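Local structure of uncharacterized ACR, COG1565 superfamily (Burkholderia thailandensis, 4F3N) at residues H340-F343 against S344-H347; P328-P332 against G333-I337; M403-L406 against F407-I410. The protein is of unknown function but is probably an S-adenosylmethionine-dependent methyltransferase, perhaps acting on protein arginine. One frame throughout, in Å; residues are numbered along the deposited sequence.

Interaction 1: residues H340-F343 against S344-H347; sequences HVEF and SAIH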
loop_
_atom_site.group_PDB
_atom_site.type_symbol
_atom_site.label_atom_id
_atom_site.label_comp_id
_atom_site.label_asym_id
_atom_site.label_seq_id
_atom_site.Cartn_x
_atom_site.Cartn_y
_atom_site.Cartn_z
ATOM N N HIS A 340 -5.298 -7.132 0.183
ATOM C CA HIS A 340 -6.014 -5.916 0.599
ATOM C C HIS A 340 -5.649 -5.568 2.016
ATOM O O HIS A 340 -5.100 -6.389 2.756
ATOM C CB HIS A 340 -7.499 -6.152 0.504
ATOM C CG HIS A 340 -8.046 -6.172 -0.896
ATOM N ND1 HIS A 340 -7.388 -6.741 -1.975
ATOM C CD2 HIS A 340 -9.246 -5.690 -1.385
ATOM C CE1 HIS A 340 -8.140 -6.581 -3.078
ATOM N NE2 HIS A 340 -9.280 -5.955 -2.723
ATOM N N VAL A 341 -5.910 -4.334 2.417
ATOM C CA VAL A 341 -5.588 -3.869 3.716
ATOM C C VAL A 341 -6.763 -4.021 4.662
ATOM O O VAL A 341 -7.924 -3.750 4.296
ATOM C CB VAL A 341 -5.146 -2.383 3.612
ATOM C CG1 VAL A 341 -4.958 -1.758 4.978
ATOM C CG2 VAL A 341 -3.901 -2.297 2.755
ATOM N N GLU A 342 -6.466 -4.423 5.894
ATOM C CA GLU A 342 -7.497 -4.589 6.923
ATOM C C GLU A 342 -7.412 -3.375 7.827
ATOM O O GLU A 342 -6.508 -3.254 8.666
ATOM C CB GLU A 342 -7.302 -5.932 7.632
ATOM C CG GLU A 342 -8.499 -6.347 8.467
ATOM C CD GLU A 342 -8.470 -5.726 9.822
ATOM O OE1 GLU A 342 -7.847 -6.329 10.707
ATOM O OE2 GLU A 342 -9.051 -4.647 10.001
ATOM N N PHE A 343 -8.311 -2.411 7.589
ATOM C CA PHE A 343 -8.157 -1.071 8.160
ATOM C C PHE A 343 -8.418 -0.953 9.655
ATOM O O PHE A 343 -7.942 0.011 10.267
ATOM C CB PHE A 343 -8.973 -0.035 7.370
ATOM C CG PHE A 343 -8.327 0.375 6.094
ATOM C CD1 PHE A 343 -7.312 1.303 6.092
ATOM C CD2 PHE A 343 -8.702 -0.177 4.901
ATOM C CE1 PHE A 343 -6.699 1.668 4.922
ATOM C CE2 PHE A 343 -8.134 0.187 3.711
ATOM C CZ PHE A 343 -7.099 1.136 3.715
ATOM N N SER A 344 -9.141 -1.899 10.262
ATOM C CA SER A 344 -9.357 -1.843 11.720
ATOM C C SER A 344 -8.046 -2.060 12.487
ATOM O O SER A 344 -7.727 -1.317 13.406
ATOM C CB SER A 344 -10.411 -2.863 12.159
ATOM O OG SER A 344 -11.624 -2.611 11.478
ATOM N N ALA A 345 -7.286 -3.040 12.061
ATOM C CA ALA A 345 -5.970 -3.315 12.607
ATOM C C ALA A 345 -5.019 -2.145 12.353
ATOM O O ALA A 345 -4.216 -1.832 13.227
ATOM C CB ALA A 345 -5.405 -4.574 11.995
ATOM N N ILE A 346 -5.095 -1.540 11.158
ATOM C CA ILE A 346 -4.297 -0.320 10.889
ATOM C C ILE A 346 -4.690 0.804 11.844
ATOM O O ILE A 346 -3.832 1.451 12.446
ATOM C CB ILE A 346 -4.426 0.117 9.407
ATOM C CG1 ILE A 346 -3.893 -0.963 8.488
ATOM C CG2 ILE A 346 -3.705 1.460 9.129
ATOM C CD1 ILE A 346 -2.495 -1.481 8.831
ATOM N N HIS A 347 -5.998 1.036 12.023
ATOM C CA HIS A 347 -6.481 2.004 13.017
ATOM C C HIS A 347 -5.905 1.760 14.398
ATOM O O HIS A 347 -5.347 2.680 15.036
ATOM C CB HIS A 347 -8.000 1.914 13.066
ATOM C CG HIS A 347 -8.620 2.656 14.225
ATOM N ND1 HIS A 347 -9.560 2.098 15.005
ATOM C CD2 HIS A 347 -8.394 3.919 14.722
ATOM C CE1 HIS A 347 -9.956 2.972 15.947
ATOM N NE2 HIS A 347 -9.269 4.109 15.781
#

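Interaction 2: residues P328-P332 against G333-I337; sequences PFVYP and GLQDI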
loop_
_atom_site.group_PDB
_atom_site.type_symbol
_atom_site.label_atom_id
_atom_site.label_comp_id
_atom_site.label_asym_id
_atom_site.label_seq_id
_atom_site.Cartn_x
_atom_site.Cartn_y
_atom_site.Cartn_z
ATOM N N PRO A 328 0.536 -17.438 -6.089
ATOM C CA PRO A 328 1.792 -16.753 -5.842
ATOM C C PRO A 328 3.079 -17.509 -6.214
ATOM O O PRO A 328 4.147 -16.940 -6.068
ATOM C CB PRO A 328 1.771 -16.548 -4.333
ATOM C CG PRO A 328 1.061 -17.733 -3.849
ATOM C CD PRO A 328 -0.048 -17.961 -4.844
ATOM N N PHE A 329 2.971 -18.751 -6.695
ATOM C CA PHE A 329 4.110 -19.576 -7.033
ATOM C C PHE A 329 4.437 -19.467 -8.529
ATOM O O PHE A 329 5.437 -19.996 -8.989
ATOM C CB PHE A 329 3.793 -21.027 -6.641
ATOM C CG PHE A 329 3.465 -21.181 -5.183
ATOM C CD1 PHE A 329 4.255 -20.552 -4.216
ATOM C CD2 PHE A 329 2.388 -21.904 -4.790
ATOM C CE1 PHE A 329 3.955 -20.653 -2.858
ATOM C CE2 PHE A 329 2.091 -22.040 -3.447
ATOM C CZ PHE A 329 2.861 -21.402 -2.496
ATOM N N VAL A 330 3.627 -18.726 -9.269
ATOM C CA VAL A 330 3.971 -18.388 -10.688
ATOM C C VAL A 330 5.207 -17.462 -10.748
ATOM O O VAL A 330 5.271 -16.428 -10.065
ATOM C CB VAL A 330 2.760 -17.752 -11.412
ATOM C CG1 VAL A 330 3.181 -17.085 -12.738
ATOM C CG2 VAL A 330 1.650 -18.789 -11.610
ATOM N N TYR A 331 6.177 -17.848 -11.566
ATOM C CA TYR A 331 7.389 -17.085 -11.853
ATOM C C TYR A 331 7.828 -16.146 -10.722
ATOM O O TYR A 331 7.685 -14.927 -10.836
ATOM C CB TYR A 331 7.240 -16.325 -13.182
ATOM C CG TYR A 331 7.116 -17.254 -14.359
ATOM C CD1 TYR A 331 8.141 -18.154 -14.662
ATOM C CD2 TYR A 331 5.961 -17.282 -15.128
ATOM C CE1 TYR A 331 8.012 -19.048 -15.716
ATOM C CE2 TYR A 331 5.832 -18.165 -16.190
ATOM C CZ TYR A 331 6.847 -19.058 -16.455
ATOM O OH TYR A 331 6.731 -19.924 -17.533
ATOM N N PRO A 332 8.343 -16.721 -9.618
ATOM C CA PRO A 332 8.879 -15.897 -8.539
ATOM C C PRO A 332 9.799 -14.773 -9.055
ATOM O O PRO A 332 10.711 -15.021 -9.841
ATOM C CB PRO A 332 9.676 -16.891 -7.687
ATOM C CG PRO A 332 8.974 -18.171 -7.885
ATOM C CD PRO A 332 8.510 -18.160 -9.341
ATOM N N GLY A 333 9.546 -13.570 -8.598
ATOM C CA GLY A 333 10.363 -12.422 -8.992
ATOM C C GLY A 333 9.810 -11.680 -10.191
ATOM O O GLY A 333 10.275 -10.557 -10.486
ATOM N N LEU A 334 8.874 -12.282 -10.937
ATOM C CA LEU A 334 8.355 -11.666 -12.167
ATOM C C LEU A 334 6.900 -11.237 -12.072
ATOM O O LEU A 334 6.324 -10.736 -13.043
ATOM C CB LEU A 334 8.526 -12.601 -13.364
ATOM C CG LEU A 334 9.929 -13.146 -13.604
ATOM C CD1 LEU A 334 9.933 -14.039 -14.859
ATOM C CD2 LEU A 334 10.955 -12.020 -13.740
ATOM N N GLN A 335 6.276 -11.439 -10.903
ATOM C CA GLN A 335 4.938 -10.977 -10.689
ATOM C C GLN A 335 4.811 -10.313 -9.309
ATOM O O GLN A 335 5.611 -10.577 -8.400
ATOM C CB GLN A 335 3.923 -12.132 -10.845
ATOM C CG GLN A 335 4.044 -13.228 -9.781
ATOM C CD GLN A 335 2.860 -14.176 -9.779
ATOM O OE1 GLN A 335 2.111 -14.290 -10.767
ATOM N NE2 GLN A 335 2.675 -14.893 -8.658
ATOM N N ASP A 336 3.793 -9.465 -9.206
ATOM C CA ASP A 336 3.400 -8.772 -7.975
ATOM C C ASP A 336 2.578 -9.749 -7.137
ATOM O O ASP A 336 1.903 -10.604 -7.678
ATOM C CB ASP A 336 2.480 -7.600 -8.390
ATOM C CG ASP A 336 2.339 -6.554 -7.359
ATOM O OD1 ASP A 336 2.918 -6.687 -6.261
ATOM O OD2 ASP A 336 1.629 -5.570 -7.680
ATOM N N ILE A 337 2.628 -9.592 -5.818
ATOM C CA ILE A 337 1.750 -10.312 -4.903
ATOM C C ILE A 337 1.239 -9.258 -3.917
ATOM O O ILE A 337 2.049 -8.535 -3.317
ATOM C CB ILE A 337 2.468 -11.428 -4.092
ATOM C CG1 ILE A 337 3.179 -12.445 -5.033
ATOM C CG2 ILE A 337 1.432 -12.138 -3.202
ATOM C CD1 ILE A 337 4.104 -13.439 -4.326
HETATM O O HOH W 1 5.599 -15.252 -7.638
#

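Interaction 3: residues M403-L406 against F407-I410; sequences MGEL and FKVI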
loop_
_atom_site.group_PDB
_atom_site.type_symbol
_atom_site.label_atom_id
_atom_site.label_comp_id
_atom_site.label_asym_id
_atom_site.label_seq_id
_atom_site.Cartn_x
_atom_site.Cartn_y
_atom_site.Cartn_z
ATOM N N MET A 403 -12.337 2.739 -8.699
ATOM C CA MET A 403 -11.510 2.775 -7.503
ATOM C C MET A 403 -12.204 3.403 -6.309
ATOM O O MET A 403 -11.707 3.334 -5.218
ATOM C CB MET A 403 -10.256 3.610 -7.769
ATOM C CG MET A 403 -9.424 3.106 -8.942
ATOM S SD MET A 403 -7.990 4.148 -9.314
ATOM C CE MET A 403 -6.739 3.659 -8.133
ATOM N N GLY A 404 -13.328 4.070 -6.523
ATOM C CA GLY A 404 -13.812 5.015 -5.518
ATOM C C GLY A 404 -14.211 4.458 -4.187
ATOM O O GLY A 404 -14.036 5.119 -3.121
ATOM N N GLU A 405 -14.834 3.277 -4.217
ATOM C CA GLU A 405 -15.268 2.625 -2.987
ATOM C C GLU A 405 -14.228 1.657 -2.424
ATOM O O GLU A 405 -14.029 1.618 -1.219
ATOM C CB GLU A 405 -16.610 1.920 -3.176
ATOM C CG GLU A 405 -17.099 1.131 -1.980
ATOM C CD GLU A 405 -17.346 1.916 -0.713
ATOM O OE1 GLU A 405 -17.756 3.109 -0.817
ATOM O OE2 GLU A 405 -17.117 1.329 0.403
ATOM N N LEU A 406 -13.635 0.848 -3.304
ATOM C CA LEU A 406 -12.676 -0.152 -2.904
ATOM C C LEU A 406 -11.458 0.493 -2.228
ATOM O O LEU A 406 -10.982 -0.019 -1.211
ATOM C CB LEU A 406 -12.194 -0.933 -4.128
ATOM C CG LEU A 406 -11.140 -1.945 -3.785
ATOM C CD1 LEU A 406 -11.574 -3.007 -2.772
ATOM C CD2 LEU A 406 -10.698 -2.503 -5.130
ATOM N N PHE A 407 -10.956 1.584 -2.800
ATOM C CA PHE A 407 -9.838 2.306 -2.204
ATOM C C PHE A 407 -10.340 3.165 -1.041
ATOM O O PHE A 407 -11.447 3.706 -1.123
ATOM C CB PHE A 407 -9.167 3.173 -3.237
ATOM C CG PHE A 407 -8.208 2.403 -4.144
ATOM C CD1 PHE A 407 -8.692 1.415 -5.019
ATOM C CD2 PHE A 407 -6.831 2.661 -4.120
ATOM C CE1 PHE A 407 -7.838 0.736 -5.840
ATOM C CE2 PHE A 407 -5.972 1.947 -4.938
ATOM C CZ PHE A 407 -6.474 0.967 -5.776
ATOM N N LYS A 408 -9.548 3.213 0.037
ATOM C CA LYS A 408 -9.864 3.934 1.258
ATOM C C LYS A 408 -8.705 4.846 1.575
ATOM O O LYS A 408 -7.578 4.640 1.106
ATOM C CB LYS A 408 -10.078 3.002 2.465
ATOM C CG LYS A 408 -11.004 1.812 2.212
ATOM C CD LYS A 408 -12.446 2.265 1.911
ATOM C CE LYS A 408 -13.434 1.083 1.937
ATOM N NZ LYS A 408 -13.231 0.122 0.801
ATOM N N VAL A 409 -9.000 5.901 2.335
ATOM C CA VAL A 409 -7.958 6.720 2.927
ATOM C C VAL A 409 -8.124 6.697 4.435
ATOM O O VAL A 409 -9.218 6.998 4.936
ATOM C CB VAL A 409 -8.044 8.170 2.447
ATOM C CG1 VAL A 409 -6.886 8.951 3.010
ATOM C CG2 VAL A 409 -8.028 8.241 0.878
ATOM N N ILE A 410 -7.034 6.375 5.136
ATOM C CA ILE A 410 -6.964 6.503 6.599
ATOM C C ILE A 410 -5.832 7.489 6.938
ATOM O O ILE A 410 -4.818 7.530 6.255
ATOM C CB ILE A 410 -6.790 5.126 7.298
ATOM C CG1 ILE A 410 -7.085 5.228 8.793
ATOM C CG2 ILE A 410 -5.382 4.525 7.068
ATOM C CD1 ILE A 410 -7.431 3.851 9.400
HETATM O O HOH W 2 -15.804 -0.999 0.654
#

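Interaction 1: residues H340-F343 against S344-H347
The carboxylate of Glu342 turns its OE2 to two amides of the first turn of helix 343-352, with Ala345 N approaching on the syn side of OE2, 34° out of the carboxylate plane. The second flat group, the Phe343 ring, has Val341 CG1 over the centre of one face, 3.7 Å above the plane. That same methyl also meets Ile346 CG1 at 3.8 Å, where the two side chains cross at about a right angle. One branch of Val341 thus lies between the Phe343 ring and the Ile346 side chain.

Glu342 is the N-cap. Its OE2 accepts from Ala345 N at 3.2 Å (N-H...O 160°) and, in a weak, bent bond, from Ser344 N at 2.8 Å. A bend at chi2 (-84°) folds the carboxylate back over the helix start, where the amide dipoles would favour its negative charge. Helical bonding then begins in the backbone: His347 N reaches Phe343 O at 2.8 Å, whereas Ile346 N to Glu342 O is long and weak at 3.3 Å. Ser344 OG is bonded to Leu432 O and Ser303 N. This junction leads from strand 336-342 into helix 343-352, with Ala345 and Ile346 packed on helix 276-288 and Phe343 and Ile346 against strand 407-414.

Interaction 2: residues P328-P332 against G333-I337
Pro328 CB meets Ile337 CD1 at 3.9 Å where the two ends of the loop come together, and at the turn Tyr331 CB touches Leu334 CD1 at 3.9 Å. Apart from these apolar pairs, Val330 crosses the Gln335 side chain at about a right angle, its CB and CG1 both in van der Waals contact with the amide oxygen OE1.

The one direct hydrogen bond between the segments runs from Leu334 N to Tyr331 O, 2.9 Å long and fairly straight (158°). It closes a type II turn with Pro332 and Gly333 at the corners. Gly333 has phi 93°, where a CB would be jammed against the Pro332 carbonyl oxygen, which accounts for glycine here.

Water-mediated bonding supplies the remaining polar link. One water donates to Pro328 O and to Val330 O, at 2.7 Å each, and accepts a weak bond from Gln335 NE2 at 3.1 Å. Gln335 CG stands between the backbone N and the carbonyl carbon (chi1 66°), and the chain beyond is extended, carrying the amide to the 328-330 backbone. The amide is held further by His325 NE2 at OE1 and by Asp327 O at NE2.

Pro332 touches both helices 52-71 and 78-87, with Tyr331 and Leu334 also on the first and Pro328 and Ile337 on the second. The closing bond and Pro-Gly corner identify a classical type II beta turn, here leading into strand 336-342, away from the annotated ligand-binding residues.

Interaction 3: residues M403-L406 against F407-I410
A methionine methyl resting on an aromatic face is the distinctive feature: Met403 CE sits 3.8 Å from the centroid of the Phe407 ring, 19° off its normal, a CH-pi contact displaced toward the rim. The sulfur follows above the same face at 5.0 Å from the centroid, giving a more distant Met-aromatic contact. With the sulfur already above the face, the bend at chi3 (81°) turns the methyl down onto it.

Backbone bonding accompanies this contact, for Phe407 N donates to Met403 O at 3.1 Å. Lys408 bends at chi2 and chi4, bringing NZ back to two carbonyls: Glu405 O at 2.6 Å, in the carbonyl plane, and Leu406 O at 3.0 Å, where the donor stands above the plane. Gly300 O also accepts from NZ. A water bridges Lys408 NZ and Glu405 OE2, which lie 4.1 Å apart without direct pairing; Glu405 OE1 forms a salt bridge with Arg428 NH2. The amine therefore ties the 403-406 turn to the strand.

Phe407 also touches Thr113, which binds S-adenosylhomocysteine in another structure of this protein, consistent with its ring lying beside that site. The turn leads into strand 407-414, which runs between strands 293-298 and 356-362, with helices 343-352 and 363-369 packed against it.

How the interactions relate
Along the chain the order is interaction 2, interaction 1, interaction 3. The first two are consecutive and share strand 336-342: interaction 2 lies at its start and interaction 1 at its exit into helix 343-352, with centres 24 Å apart. Interaction 3, at the entry of strand 407-414 in the seven-stranded mixed sheet, lies 12 Å from interaction 1 between centres and touches it: Phe343 CE2 meets Lys408 CG at 3.6 Å, and Ile346 CG2 meets Ile410 CG2 at 4.1 Å. Helix 343-352 thus packs on that sheet; the ligand-binding residues Thr113 and Asn214 lie closest to interaction 3. Interaction 2, about 25 Å from interaction 3 between centres, leads into the four-stranded mixed sheet containing strand 336-342, beside helices 52-71 and 78-87.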